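Local coordinates for protein putative sortase (Streptococcus pneumoniae, PDB 2W1J) that probably joins pilin subunits covalently by transpeptidation, as a class C sortase of the pneumococcal pilus-building machinery, at residues D8-K13 with M66-I71; R58-H63 with S100-G105; L130-K135 with Y147-V152; K153-T158 with T184-V189; G168-T173 with G191-Y196. All coordinates share one frame; numbering follows the deposited sequence. Where two conformers were deposited one is given.

Contact 1: residues D8-K13 with M66-I71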
# COMPACT_ATOMS: atom_id res chain seq x y z
N ASP A 8 11.56 -0.95 -13.70
CA ASP A 8 11.85 -2.38 -13.69
C ASP A 8 10.57 -3.20 -13.54
O ASP A 8 10.37 -4.21 -14.23
CB ASP A 8 12.83 -2.74 -12.57
CG ASP A 8 13.12 -4.23 -12.50
OD1 ASP A 8 13.81 -4.74 -13.41
OD2 ASP A 8 12.65 -4.90 -11.55
N PHE A 9 9.71 -2.78 -12.62
CA PHE A 9 8.46 -3.49 -12.38
C PHE A 9 7.55 -3.51 -13.61
O PHE A 9 7.05 -4.56 -14.01
CB PHE A 9 7.70 -2.91 -11.19
CG PHE A 9 6.42 -3.64 -10.89
CD1 PHE A 9 6.41 -4.72 -10.03
CD2 PHE A 9 5.24 -3.26 -11.51
CE1 PHE A 9 5.24 -5.40 -9.77
CE2 PHE A 9 4.06 -3.95 -11.25
CZ PHE A 9 4.06 -5.01 -10.37
N ASP A 10 7.33 -2.34 -14.21
CA ASP A 10 6.46 -2.27 -15.38
C ASP A 10 7.01 -3.05 -16.57
O ASP A 10 6.25 -3.71 -17.29
CB ASP A 10 6.18 -0.82 -15.76
CG ASP A 10 5.35 -0.09 -14.72
OD1 ASP A 10 4.73 -0.74 -13.85
OD2 ASP A 10 5.32 1.16 -14.78
N LYS A 11 8.31 -2.97 -16.80
CA LYS A 11 8.95 -3.71 -17.89
C LYS A 11 8.79 -5.22 -17.68
O LYS A 11 8.40 -5.94 -18.60
CB LYS A 11 10.43 -3.34 -18.00
CG LYS A 11 11.19 -4.09 -19.09
CD LYS A 11 12.58 -3.52 -19.29
CE LYS A 11 13.40 -4.35 -20.27
NZ LYS A 11 14.74 -3.76 -20.52
N GLU A 12 9.09 -5.68 -16.47
CA GLU A 12 9.00 -7.11 -16.17
C GLU A 12 7.55 -7.59 -16.17
O GLU A 12 7.25 -8.68 -16.65
CB GLU A 12 9.65 -7.41 -14.82
CG GLU A 12 11.17 -7.38 -14.86
CD GLU A 12 11.77 -8.43 -15.78
OE1 GLU A 12 11.29 -9.59 -15.78
OE2 GLU A 12 12.73 -8.10 -16.51
N LYS A 13 6.66 -6.78 -15.62
CA LYS A 13 5.23 -7.07 -15.67
C LYS A 13 4.81 -7.36 -17.11
O LYS A 13 4.07 -8.31 -17.38
CB LYS A 13 4.46 -5.86 -15.14
CG LYS A 13 2.95 -5.91 -15.33
CD LYS A 13 2.30 -4.71 -14.65
CE LYS A 13 0.88 -4.51 -15.12
NZ LYS A 13 0.20 -3.47 -14.32
N MET A 66 5.89 -5.73 -5.01
CA MET A 66 4.55 -6.22 -5.30
C MET A 66 3.73 -5.24 -6.15
O MET A 66 2.58 -5.51 -6.49
CB MET A 66 3.80 -6.58 -4.02
CG MET A 66 3.12 -5.41 -3.33
SD MET A 66 2.07 -5.93 -1.96
CE MET A 66 3.31 -6.50 -0.78
N GLY A 67 4.34 -4.12 -6.52
CA GLY A 67 3.68 -3.15 -7.39
C GLY A 67 4.14 -1.75 -7.06
O GLY A 67 5.23 -1.56 -6.51
N HIS A 68 3.34 -0.76 -7.43
CA HIS A 68 3.64 0.61 -7.06
C HIS A 68 2.38 1.41 -6.84
O HIS A 68 1.31 1.05 -7.34
CB HIS A 68 4.64 1.33 -7.99
CG HIS A 68 4.34 1.23 -9.46
ND1 HIS A 68 3.95 2.33 -10.20
CD2 HIS A 68 4.50 0.22 -10.34
CE1 HIS A 68 3.81 1.97 -11.47
NE2 HIS A 68 4.14 0.70 -11.58
N VAL A 69 2.52 2.47 -6.05
CA VAL A 69 1.42 3.38 -5.78
C VAL A 69 1.74 4.72 -6.43
O VAL A 69 2.78 5.34 -6.16
CB VAL A 69 1.16 3.54 -4.26
CG1 VAL A 69 2.41 3.98 -3.50
CG2 VAL A 69 -0.03 4.46 -4.00
N GLU A 70 0.84 5.16 -7.30
CA GLU A 70 1.02 6.35 -8.12
C GLU A 70 -0.00 7.40 -7.69
O GLU A 70 -1.21 7.12 -7.68
CB GLU A 70 0.82 5.97 -9.59
CG GLU A 70 1.05 7.13 -10.55
CD GLU A 70 0.59 6.83 -11.97
OE1 GLU A 70 0.01 5.75 -12.21
OE2 GLU A 70 0.82 7.70 -12.84
N ILE A 71 0.47 8.59 -7.33
CA ILE A 71 -0.43 9.65 -6.90
C ILE A 71 -0.07 10.88 -7.73
O ILE A 71 0.75 11.71 -7.33
CB ILE A 71 -0.29 9.96 -5.40
CG1 ILE A 71 -0.15 8.68 -4.56
CG2 ILE A 71 -1.47 10.83 -4.95
CD1 ILE A 71 0.18 8.93 -3.10
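Phe9 of helix 5-15 lies against Gly67 of strand 65-71, so the contact packs an N-terminal helix across the first strand of the sortase beta-barrel. The short helix and strand axes approach to 9.2 Å and run at 127° to each other. The tight part is a CH-pi contact: Gly67 CA stands 3.8 Å from the centroid of the Phe9 ring, over one face and shifted toward the CE1-CZ rim. With CG of Phe9 swung opposite the backbone N (chi1 -179°), the ring is carried out from the helix to the strand. At Gly67 the backbone angles would press a CB against the carbonyl O of Met66, and it is the CA that meets the ring. On the other flank of the ring, Phe9 CD2 reaches the edge of the imidazole at His68 CD2, 3.7 Å away.

The more open side is that of Asp10, which is partly exposed, although the His68 it reaches is buried. The ND1 of His68 is already engaged by Asp77, and its ring stacks on His139. Carboxylates at both ring nitrogens would probably stabilise a protonated imidazole. The bond across the contact is short and nearly straight: His68 NE2 donates to Asp10 OD1 over 2.8 Å, at 160°, on the syn side of the carboxylate and close to the imidazole plane.

Contact 2: residues R58-H63 with S100-G105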
# COMPACT_ATOMS: atom_id res chain seq x y z
N ARG A 58 4.85 -13.18 -1.82
CA ARG A 58 5.74 -13.60 -2.91
C ARG A 58 5.02 -13.78 -4.25
O ARG A 58 5.60 -13.51 -5.30
CB ARG A 58 6.51 -14.87 -2.53
CG ARG A 58 7.53 -14.67 -1.41
CD ARG A 58 8.34 -15.93 -1.18
NE ARG A 58 9.32 -16.13 -2.25
CZ ARG A 58 10.03 -17.24 -2.41
NH1 ARG A 58 9.86 -18.27 -1.58
NH2 ARG A 58 10.90 -17.33 -3.41
N MET A 59 3.77 -14.23 -4.21
CA MET A 59 3.03 -14.47 -5.44
C MET A 59 2.82 -13.19 -6.27
O MET A 59 2.67 -13.26 -7.49
CB MET A 59 1.69 -15.16 -5.17
CG MET A 59 0.55 -14.24 -4.74
SD MET A 59 0.75 -13.51 -3.10
CE MET A 59 0.20 -14.84 -2.02
N LEU A 60 2.83 -12.04 -5.61
CA LEU A 60 2.59 -10.76 -6.28
C LEU A 60 3.89 -10.07 -6.69
O LEU A 60 3.86 -9.02 -7.35
CB LEU A 60 1.78 -9.83 -5.38
CG LEU A 60 0.30 -10.21 -5.22
CD1 LEU A 60 -0.41 -9.19 -4.35
CD2 LEU A 60 -0.38 -10.31 -6.59
N GLU A 61 5.02 -10.65 -6.32
CA GLU A 61 6.30 -9.95 -6.42
C GLU A 61 7.05 -10.21 -7.71
O GLU A 61 7.12 -11.35 -8.17
CB GLU A 61 7.20 -10.29 -5.24
CG GLU A 61 6.70 -9.73 -3.94
CD GLU A 61 7.54 -10.16 -2.76
OE1 GLU A 61 8.55 -10.87 -2.96
OE2 GLU A 61 7.18 -9.79 -1.62
N ILE A 62 7.59 -9.14 -8.28
CA ILE A 62 8.65 -9.24 -9.28
C ILE A 62 9.88 -8.56 -8.69
O ILE A 62 9.84 -7.37 -8.36
CB ILE A 62 8.29 -8.50 -10.59
CG1 ILE A 62 6.98 -9.03 -11.17
CG2 ILE A 62 9.43 -8.63 -11.59
CD1 ILE A 62 6.57 -8.34 -12.47
N HIS A 63 10.95 -9.33 -8.52
CA HIS A 63 12.14 -8.82 -7.86
C HIS A 63 11.79 -8.09 -6.57
O HIS A 63 12.21 -6.96 -6.34
CB HIS A 63 12.91 -7.89 -8.80
CG HIS A 63 13.30 -8.53 -10.09
ND1 HIS A 63 13.30 -7.85 -11.29
CD2 HIS A 63 13.69 -9.80 -10.37
CE1 HIS A 63 13.68 -8.67 -12.26
NE2 HIS A 63 13.92 -9.85 -11.73
N SER A 100 -5.40 -6.44 3.51
CA SER A 100 -5.57 -7.15 2.24
C SER A 100 -4.40 -6.88 1.30
O SER A 100 -3.88 -5.74 1.26
CB SER A 100 -6.84 -6.67 1.54
OG SER A 100 -7.98 -6.75 2.37
N LEU A 101 -4.00 -7.88 0.52
CA LEU A 101 -3.10 -7.63 -0.59
C LEU A 101 -3.75 -6.69 -1.59
O LEU A 101 -4.99 -6.69 -1.74
CB LEU A 101 -2.74 -8.93 -1.29
CG LEU A 101 -2.01 -9.96 -0.43
CD1 LEU A 101 -1.84 -11.25 -1.21
CD2 LEU A 101 -0.65 -9.40 -0.01
N PRO A 102 -2.94 -5.88 -2.29
CA PRO A 102 -3.47 -4.82 -3.14
C PRO A 102 -3.90 -5.36 -4.50
O PRO A 102 -3.28 -5.09 -5.54
CB PRO A 102 -2.30 -3.84 -3.26
CG PRO A 102 -1.08 -4.72 -3.14
CD PRO A 102 -1.47 -5.77 -2.12
N ILE A 103 -4.99 -6.12 -4.48
CA ILE A 103 -5.61 -6.66 -5.69
C ILE A 103 -7.09 -6.29 -5.80
O ILE A 103 -7.77 -6.68 -6.75
CB ILE A 103 -5.46 -8.20 -5.78
CG1 ILE A 103 -6.18 -8.88 -4.61
CG2 ILE A 103 -3.99 -8.57 -5.81
CD1 ILE A 103 -6.29 -10.40 -4.72
N GLY A 104 -7.60 -5.51 -4.85
CA GLY A 104 -8.98 -5.04 -4.89
C GLY A 104 -10.00 -6.14 -4.70
O GLY A 104 -9.66 -7.29 -4.43
N GLY A 105 -11.26 -5.75 -4.85
CA GLY A 105 -12.40 -6.64 -4.66
C GLY A 105 -13.34 -6.12 -3.59
O GLY A 105 -12.95 -5.32 -2.73
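Leu60 CD1 is the bump that fills a shallow hollow on the loop 100-105, a hollow shaped by an inverse gamma turn centred on Pro102 in the sortase fold. The turn is closed by Ile103 N bonding to Leu101 O at 2.8 Å, and this brings the side chains before and after the proline to the same receiving surface. CD1 of Leu60 touches Leu101 CB at 3.9 Å on one wall. Ile103 CG2 forms another wall at the same distance from Leu60 CD1, and the floor is the more distant Pro102 CD. Leu60 and Ile103 meet at about a right angle, and Ile103 CG2 fits against both leucine methyls.

Around the hollow, Ile103 also packs on Met25 of helix 18-33, while Pro102 and Leu60 both rest on Met66, which joins the patch to the barrel. A second bump flanks the first. Met59, its chain bent at chi2 and chi3, brings its sulfur tip to tip with a leucine methyl: Met59 SD lies 3.9 Å from Leu101 CD1.

Contact 3: residues L130-K135 with Y147-V152; sequences LKVGDK and YQVDQV
Lys131 and Val149 touch where the loop leading into strand 135-139 folds against the edge of strand 144-155. Lys131 O lies 3.6 Å from Val149 CB, and the same oxygen accepts Asp134 N to close a type II beta turn. Lys131 N donates to Asp134 OD2 at 2.8 Å, the donor standing well above the carboxylate plane.

Val132, at the second turn position, sets CG1 3.9 Å from Asp150 C; a chi1 of -67° leaves that methyl opposite its own carbonyl carbon and over the neighbouring strand. Gly133 takes the third position with a positive phi of 93°, and its N donates to Val149 O at 2.8 Å. Asp134 answers in the other direction: Val149 N bonds to Asp134 O at 2.8 Å, in a nearly linear 174° arrangement. The same oxygen is brushed by Val149 CG2. Gln148, stretched out from the strand, covers Gly133 with its CG. Last comes Lys135, which pairs with Gln148 as an antiparallel non-hydrogen-bonded pair; Lys135 CA approaches Tyr147 O at 3.2 Å, and its extended chain then leads off.

The pairing is thus mainly backbone to backbone. One aspartate supplies both ends of the latch, its carboxylate bonding within the turn and its carbonyl gripping the strand, so the carboxylate that fixes the turn may also set the carbonyl for the strand.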
# COMPACT_ATOMS: atom_id res chain seq x y z
N LEU A 130 -3.21 16.06 -0.14
CA LEU A 130 -4.30 15.37 -0.81
C LEU A 130 -5.65 15.79 -0.28
O LEU A 130 -5.84 15.99 0.93
CB LEU A 130 -4.13 13.86 -0.67
CG LEU A 130 -2.91 13.29 -1.38
CD1 LEU A 130 -2.87 11.79 -1.17
CD2 LEU A 130 -2.91 13.67 -2.87
N LYS A 131 -6.60 15.89 -1.20
CA LYS A 131 -7.96 16.31 -0.89
C LYS A 131 -8.93 15.20 -1.24
O LYS A 131 -8.67 14.40 -2.14
CB LYS A 131 -8.33 17.55 -1.70
CG LYS A 131 -7.46 18.76 -1.38
CD LYS A 131 -7.93 19.99 -2.13
CE LYS A 131 -9.20 20.56 -1.49
NZ LYS A 131 -9.60 21.89 -2.08
N VAL A 132 -10.07 15.17 -0.56
CA VAL A 132 -11.14 14.28 -1.00
C VAL A 132 -11.39 14.53 -2.49
O VAL A 132 -11.33 15.67 -2.97
CB VAL A 132 -12.41 14.47 -0.16
CG1 VAL A 132 -12.17 14.00 1.27
CG2 VAL A 132 -12.91 15.92 -0.20
N GLY A 133 -11.66 13.46 -3.22
CA GLY A 133 -11.84 13.55 -4.67
C GLY A 133 -10.57 13.32 -5.47
O GLY A 133 -10.64 12.98 -6.65
N ASP A 134 -9.40 13.51 -4.87
CA ASP A 134 -8.17 13.20 -5.57
C ASP A 134 -8.07 11.71 -5.87
O ASP A 134 -8.58 10.88 -5.11
CB ASP A 134 -6.92 13.66 -4.79
CG ASP A 134 -6.76 15.17 -4.76
OD1 ASP A 134 -7.43 15.88 -5.54
OD2 ASP A 134 -5.94 15.64 -3.94
N LYS A 135 -7.37 11.37 -6.94
CA LYS A 135 -7.21 9.97 -7.36
C LYS A 135 -5.81 9.43 -7.09
O LYS A 135 -4.82 10.17 -7.09
CB LYS A 135 -7.58 9.81 -8.84
CG LYS A 135 -9.07 10.08 -9.11
CD LYS A 135 -9.44 9.86 -10.57
CE LYS A 135 -10.88 10.27 -10.84
NZ LYS A 135 -11.20 10.18 -12.29
N TYR A 147 -8.37 4.51 -7.37
CA TYR A 147 -9.03 4.82 -6.11
C TYR A 147 -9.28 6.33 -6.01
O TYR A 147 -8.50 7.12 -6.55
CB TYR A 147 -8.19 4.33 -4.92
CG TYR A 147 -8.21 2.83 -4.79
CD1 TYR A 147 -7.38 2.02 -5.57
CD2 TYR A 147 -9.13 2.21 -3.95
CE1 TYR A 147 -7.46 0.63 -5.49
CE2 TYR A 147 -9.24 0.82 -3.88
CZ TYR A 147 -8.39 0.04 -4.64
OH TYR A 147 -8.47 -1.34 -4.59
N GLN A 148 -10.34 6.71 -5.31
CA GLN A 148 -10.68 8.11 -5.13
C GLN A 148 -10.77 8.41 -3.63
O GLN A 148 -11.51 7.74 -2.91
CB GLN A 148 -11.99 8.42 -5.83
CG GLN A 148 -12.46 9.85 -5.69
CD GLN A 148 -13.78 10.06 -6.41
OE1 GLN A 148 -13.96 9.59 -7.53
NE2 GLN A 148 -14.72 10.73 -5.75
N VAL A 149 -10.01 9.40 -3.18
CA VAL A 149 -9.98 9.73 -1.75
C VAL A 149 -11.36 10.13 -1.28
O VAL A 149 -12.01 11.01 -1.86
CB VAL A 149 -8.98 10.86 -1.48
CG1 VAL A 149 -9.02 11.25 0.00
CG2 VAL A 149 -7.59 10.44 -1.93
N ASP A 150 -11.82 9.50 -0.20
CA ASP A 150 -13.10 9.87 0.41
C ASP A 150 -13.04 10.23 1.89
O ASP A 150 -14.02 10.71 2.44
CB ASP A 150 -14.17 8.78 0.18
CG ASP A 150 -14.05 7.60 1.14
OD1 ASP A 150 -12.96 7.31 1.61
OD2 ASP A 150 -15.08 6.93 1.44
N GLN A 151 -11.90 10.02 2.54
CA GLN A 151 -11.79 10.28 3.98
C GLN A 151 -10.33 10.46 4.33
O GLN A 151 -9.50 9.64 3.93
CB GLN A 151 -12.38 9.14 4.80
CG GLN A 151 -12.26 9.34 6.32
CD GLN A 151 -12.92 8.22 7.10
OE1 GLN A 151 -14.12 8.23 7.34
NE2 GLN A 151 -12.12 7.22 7.49
N VAL A 152 -10.01 11.55 5.02
CA VAL A 152 -8.67 11.79 5.54
C VAL A 152 -8.83 11.98 7.04
O VAL A 152 -9.68 12.75 7.48
CB VAL A 152 -8.04 13.03 4.91
CG1 VAL A 152 -6.67 13.29 5.54
CG2 VAL A 152 -7.94 12.86 3.39

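Contact 4: residues K153-T158 with T184-V189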
# COMPACT_ATOMS: atom_id res chain seq x y z
N LYS A 153 -8.05 11.25 7.84
CA LYS A 153 -8.20 11.40 9.27
C LYS A 153 -6.89 11.21 10.00
O LYS A 153 -5.93 10.64 9.46
CB LYS A 153 -9.30 10.52 9.83
CG LYS A 153 -8.96 9.06 9.88
CD LYS A 153 -10.19 8.23 10.34
CE LYS A 153 -10.54 8.47 11.79
NZ LYS A 153 -11.76 7.73 12.22
N VAL A 154 -6.86 11.72 11.22
CA VAL A 154 -5.70 11.60 12.09
C VAL A 154 -6.04 10.66 13.25
O VAL A 154 -7.10 10.78 13.86
CB VAL A 154 -5.24 12.98 12.59
CG1 VAL A 154 -4.08 12.84 13.56
CG2 VAL A 154 -4.88 13.87 11.42
N ILE A 155 -5.14 9.72 13.53
CA ILE A 155 -5.35 8.75 14.61
C ILE A 155 -4.12 8.68 15.51
O ILE A 155 -3.02 9.12 15.13
CB ILE A 155 -5.58 7.31 14.05
CG1 ILE A 155 -4.38 6.84 13.24
CG2 ILE A 155 -6.86 7.24 13.22
CD1 ILE A 155 -4.32 5.33 12.96
N GLU A 156 -4.29 8.11 16.69
CA GLU A 156 -3.11 7.74 17.48
C GLU A 156 -2.53 6.44 16.91
O GLU A 156 -3.24 5.65 16.29
CB GLU A 156 -3.45 7.60 18.96
CG GLU A 156 -4.49 6.55 19.21
CD GLU A 156 -4.90 6.45 20.66
OE1 GLU A 156 -4.89 7.48 21.37
OE2 GLU A 156 -5.25 5.32 21.07
N PRO A 157 -1.22 6.23 17.13
CA PRO A 157 -0.51 5.18 16.41
C PRO A 157 -0.99 3.74 16.59
O PRO A 157 -0.77 2.92 15.70
CB PRO A 157 0.93 5.34 16.90
CG PRO A 157 1.04 6.81 17.17
CD PRO A 157 -0.29 7.16 17.79
N THR A 158 -1.62 3.42 17.71
CA THR A 158 -2.01 2.03 17.94
C THR A 158 -3.50 1.77 17.76
O THR A 158 -4.00 0.69 18.11
CB THR A 158 -1.57 1.53 19.32
OG1 THR A 158 -2.04 2.43 20.33
CG2 THR A 158 -0.05 1.44 19.39
N THR A 184 3.66 12.39 16.17
CA THR A 184 3.04 11.77 17.34
C THR A 184 1.80 10.96 16.94
O THR A 184 1.34 10.12 17.72
CB THR A 184 2.61 12.86 18.33
OG1 THR A 184 1.94 13.89 17.61
CG2 THR A 184 3.82 13.45 19.06
N HIS A 185 1.29 11.21 15.74
CA HIS A 185 0.04 10.62 15.29
C HIS A 185 0.24 10.03 13.91
O HIS A 185 1.36 10.04 13.39
CB HIS A 185 -1.06 11.69 15.30
CG HIS A 185 -1.41 12.13 16.68
ND1 HIS A 185 -0.66 13.04 17.39
CD2 HIS A 185 -2.39 11.71 17.53
CE1 HIS A 185 -1.18 13.20 18.59
NE2 HIS A 185 -2.23 12.41 18.70
N ARG A 186 -0.83 9.52 13.32
CA ARG A 186 -0.76 8.98 11.97
C ARG A 186 -1.84 9.61 11.11
O ARG A 186 -2.95 9.89 11.60
CB ARG A 186 -0.92 7.45 11.95
CG ARG A 186 0.01 6.71 12.92
CD ARG A 186 1.47 6.80 12.51
NE ARG A 186 2.35 6.14 13.48
CZ ARG A 186 3.17 6.77 14.32
NH1 ARG A 186 3.21 8.09 14.38
NH2 ARG A 186 3.94 6.05 15.14
N LEU A 187 -1.49 9.87 9.86
CA LEU A 187 -2.42 10.40 8.86
C LEU A 187 -2.86 9.24 7.97
O LEU A 187 -2.02 8.49 7.46
CB LEU A 187 -1.70 11.45 8.01
CG LEU A 187 -2.52 12.11 6.90
CD1 LEU A 187 -3.60 12.97 7.50
CD2 LEU A 187 -1.64 12.94 5.98
N LEU A 188 -4.17 9.13 7.79
CA LEU A 188 -4.78 8.08 6.97
C LEU A 188 -5.52 8.74 5.83
O LEU A 188 -6.48 9.48 6.07
CB LEU A 188 -5.82 7.30 7.78
CG LEU A 188 -5.37 6.51 8.99
CD1 LEU A 188 -6.48 5.63 9.51
CD2 LEU A 188 -4.13 5.72 8.72
N VAL A 189 -5.11 8.45 4.60
CA VAL A 189 -5.80 8.95 3.43
C VAL A 189 -6.46 7.74 2.78
O VAL A 189 -5.76 6.88 2.23
CB VAL A 189 -4.83 9.65 2.47
CG1 VAL A 189 -5.55 10.01 1.17
CG2 VAL A 189 -4.24 10.90 3.13
O HOH W 1 0.57 3.34 12.92
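Ile155 and Arg186 form a hydrogen-bonded pair of the antiparallel strands 144-155 and 185-194 of the sortase barrel. Backbone bonds come first. Ile155 N donates to Arg186 O and Arg186 N returns the bond to Ile155 O at 2.9 Å; Lys153 and Leu188 exchange a second such pair, Lys153 N lying 3.0 Å from Leu188 O. Between them Val154 faces Leu187 as a non-hydrogen-bonded pair, Val154 CA approaching Arg186 O at 3.3 Å.

Apolar contacts occur on both faces. Ile155 CG1 crosses Arg186 CB at 3.7 Å, and its CG2 reaches Leu188 CD1. On the face of Val154 and Leu187, Val154 CG1 lies 3.7 Å from His185 CB.

The polar group is Arg186. A bend at chi2 (-68°) folds its chain back over Pro157, whose CG sits above the centre of the guanidinium, 3.6 Å from Arg186 CZ. NH1 bonds to His185 O from above the carbonyl plane, and NH2 meets Asp42 in a salt bridge. A water accepts weakly from NE and donates to Pro157 O.

The proline over one face and the bonds from NH1 and NH2 would restrict rotation of the guanidinium. The side chain also packs on Cys177 and Trp44, so Arg186 is probably the arginine of the Cys-His-Arg site of sortases, with the loop bearing Asp42 resembling the lid of pilus sortases.

Contact 5: residues G168-T173 with G191-Y196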
# COMPACT_ATOMS: atom_id res chain seq x y z
N GLY A 168 -18.44 -4.80 2.19
CA GLY A 168 -19.17 -4.06 1.16
C GLY A 168 -18.40 -2.93 0.50
O GLY A 168 -18.95 -2.21 -0.35
N HIS A 169 -17.13 -2.76 0.88
CA HIS A 169 -16.28 -1.71 0.32
C HIS A 169 -14.94 -2.27 -0.16
O HIS A 169 -14.45 -3.29 0.34
CB HIS A 169 -16.07 -0.59 1.34
CG HIS A 169 -17.35 0.09 1.76
ND1 HIS A 169 -17.80 1.24 1.14
CD2 HIS A 169 -18.25 -0.21 2.71
CE1 HIS A 169 -18.95 1.61 1.70
NE2 HIS A 169 -19.24 0.75 2.66
N ASP A 170 -14.35 -1.56 -1.12
CA ASP A 170 -13.03 -1.86 -1.67
C ASP A 170 -12.20 -0.61 -1.42
O ASP A 170 -12.34 0.39 -2.14
CB ASP A 170 -13.20 -2.14 -3.18
CG ASP A 170 -11.89 -2.46 -3.91
OD1 ASP A 170 -10.79 -2.19 -3.38
OD2 ASP A 170 -11.98 -2.98 -5.06
N TYR A 171 -11.37 -0.65 -0.38
CA TYR A 171 -10.62 0.52 0.11
C TYR A 171 -9.12 0.29 0.04
O TYR A 171 -8.63 -0.82 0.23
CB TYR A 171 -10.96 0.77 1.58
CG TYR A 171 -12.31 1.40 1.88
CD1 TYR A 171 -12.74 2.54 1.22
CD2 TYR A 171 -13.10 0.90 2.92
CE1 TYR A 171 -13.96 3.14 1.56
CE2 TYR A 171 -14.30 1.49 3.27
CZ TYR A 171 -14.73 2.62 2.59
OH TYR A 171 -15.93 3.20 2.94
N VAL A 172 -8.38 1.37 -0.21
CA VAL A 172 -6.95 1.40 0.06
C VAL A 172 -6.70 2.64 0.92
O VAL A 172 -7.19 3.73 0.60
CB VAL A 172 -6.10 1.47 -1.23
CG1 VAL A 172 -4.64 1.78 -0.91
CG2 VAL A 172 -6.21 0.16 -2.00
N THR A 173 -5.97 2.46 2.02
CA THR A 173 -5.55 3.58 2.85
C THR A 173 -4.04 3.77 2.73
O THR A 173 -3.27 2.80 2.81
CB THR A 173 -5.96 3.38 4.32
OG1 THR A 173 -7.39 3.39 4.40
CG2 THR A 173 -5.38 4.47 5.24
N GLY A 191 -8.99 5.88 0.11
CA GLY A 191 -9.73 5.95 -1.16
C GLY A 191 -10.60 4.73 -1.37
O GLY A 191 -10.26 3.65 -0.91
N HIS A 192 -11.73 4.92 -2.05
CA HIS A 192 -12.55 3.80 -2.51
C HIS A 192 -12.28 3.52 -3.98
O HIS A 192 -11.96 4.42 -4.75
CB HIS A 192 -14.05 4.00 -2.26
CG HIS A 192 -14.63 5.20 -2.92
ND1 HIS A 192 -14.91 5.29 -4.27
CD2 HIS A 192 -15.02 6.39 -2.39
CE1 HIS A 192 -15.43 6.48 -4.54
NE2 HIS A 192 -15.50 7.16 -3.42
N ARG A 193 -12.43 2.25 -4.35
CA ARG A 193 -12.20 1.82 -5.71
C ARG A 193 -13.19 2.49 -6.65
O ARG A 193 -14.38 2.62 -6.32
CB ARG A 193 -12.37 0.31 -5.75
CG ARG A 193 -12.07 -0.34 -7.09
CD ARG A 193 -10.59 -0.42 -7.38
NE ARG A 193 -10.35 -1.09 -8.67
CZ ARG A 193 -10.35 -2.41 -8.83
NH1 ARG A 193 -10.53 -3.22 -7.79
NH2 ARG A 193 -10.16 -2.93 -10.04
N ILE A 194 -12.72 2.92 -7.82
CA ILE A 194 -13.60 3.45 -8.87
C ILE A 194 -13.26 2.78 -10.20
O ILE A 194 -12.18 2.22 -10.37
CB ILE A 194 -13.46 4.99 -9.02
CG1 ILE A 194 -12.03 5.40 -9.42
CG2 ILE A 194 -13.91 5.68 -7.74
CD1 ILE A 194 -11.88 6.89 -9.76
N PRO A 195 -14.18 2.84 -11.16
CA PRO A 195 -13.87 2.18 -12.44
C PRO A 195 -12.70 2.84 -13.16
O PRO A 195 -12.46 4.05 -13.03
CB PRO A 195 -15.17 2.35 -13.24
CG PRO A 195 -16.23 2.45 -12.20
CD PRO A 195 -15.60 3.23 -11.07
N TYR A 196 -11.98 2.02 -13.91
CA TYR A 196 -10.81 2.46 -14.65
C TYR A 196 -10.70 1.62 -15.89
O TYR A 196 -10.73 0.39 -15.81
CB TYR A 196 -9.55 2.22 -13.81
CG TYR A 196 -8.25 2.58 -14.49
CD1 TYR A 196 -7.81 3.89 -14.53
CD2 TYR A 196 -7.46 1.60 -15.09
CE1 TYR A 196 -6.61 4.23 -15.15
CE2 TYR A 196 -6.26 1.94 -15.71
CZ TYR A 196 -5.85 3.25 -15.73
OH TYR A 196 -4.66 3.60 -16.34
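A beta hairpin, strand 170-178 returning as strand 185-194, carries this contact at its open end, away from the connecting loop. Val172 and Gly191 are the hydrogen-bonded pair: Gly191 N donates to Val172 O over 2.8 Å at 178°, and Val172 N bonds back to Gly191 O. Next along, Tyr171 and His192 face each other without backbone bonds, and Tyr171 CE1 rests 3.9 Å from His192 CB. The tyrosine ring takes Gly191 O at its edge, 3.5 Å from Tyr171 CD1, while Arg190 meets the ring in a cation-pi contact.

At the next position, Asp170 and Arg193 join the strands twice. Arg193 N donates to Asp170 O at 2.9 Å. Its side chain, bent at chi2 (75°), curls so that Arg193 NH1 forms a salt bridge with Asp170 OD2 at 3.1 Å, on the syn side, the carboxylate and guanidinium planes being 84° apart. OD1 of Asp170 is bound by Tyr147 OH, and OD2 also accepts Gly105 N, so the carboxylate gathers three separate parts of the chain. The alternation of hydrogen-bonded and non-hydrogen-bonded pairs, with a cross-strand salt bridge at the open end, is that of an antiparallel beta hairpin, here within the sortase beta-barrel.

Overall arrangement
Contacts 3, 4 and 5 form one continuous patch of sheet: contacts 3 and 4 share strand 144-155, contacts 4 and 5 share strand 185-194, and Gln148 N reaches His192 O at 2.9 Å between contacts 3 and 5, whose centres are 10 Å apart. Contact 2 meets contact 5 where Gly104 CA lies 3.8 Å from Arg193 NH1. Contact 1 joins contact 2 through Met66 SD, 3.6 Å from Pro102 CD, and joins contact 3 by Ile71 packing on Leu130. Contact 4, holding the probable active-site arginine Arg186, lies on the opposite side of the chain's centre from contacts 1 and 2, centres about 27 and 25 Å away.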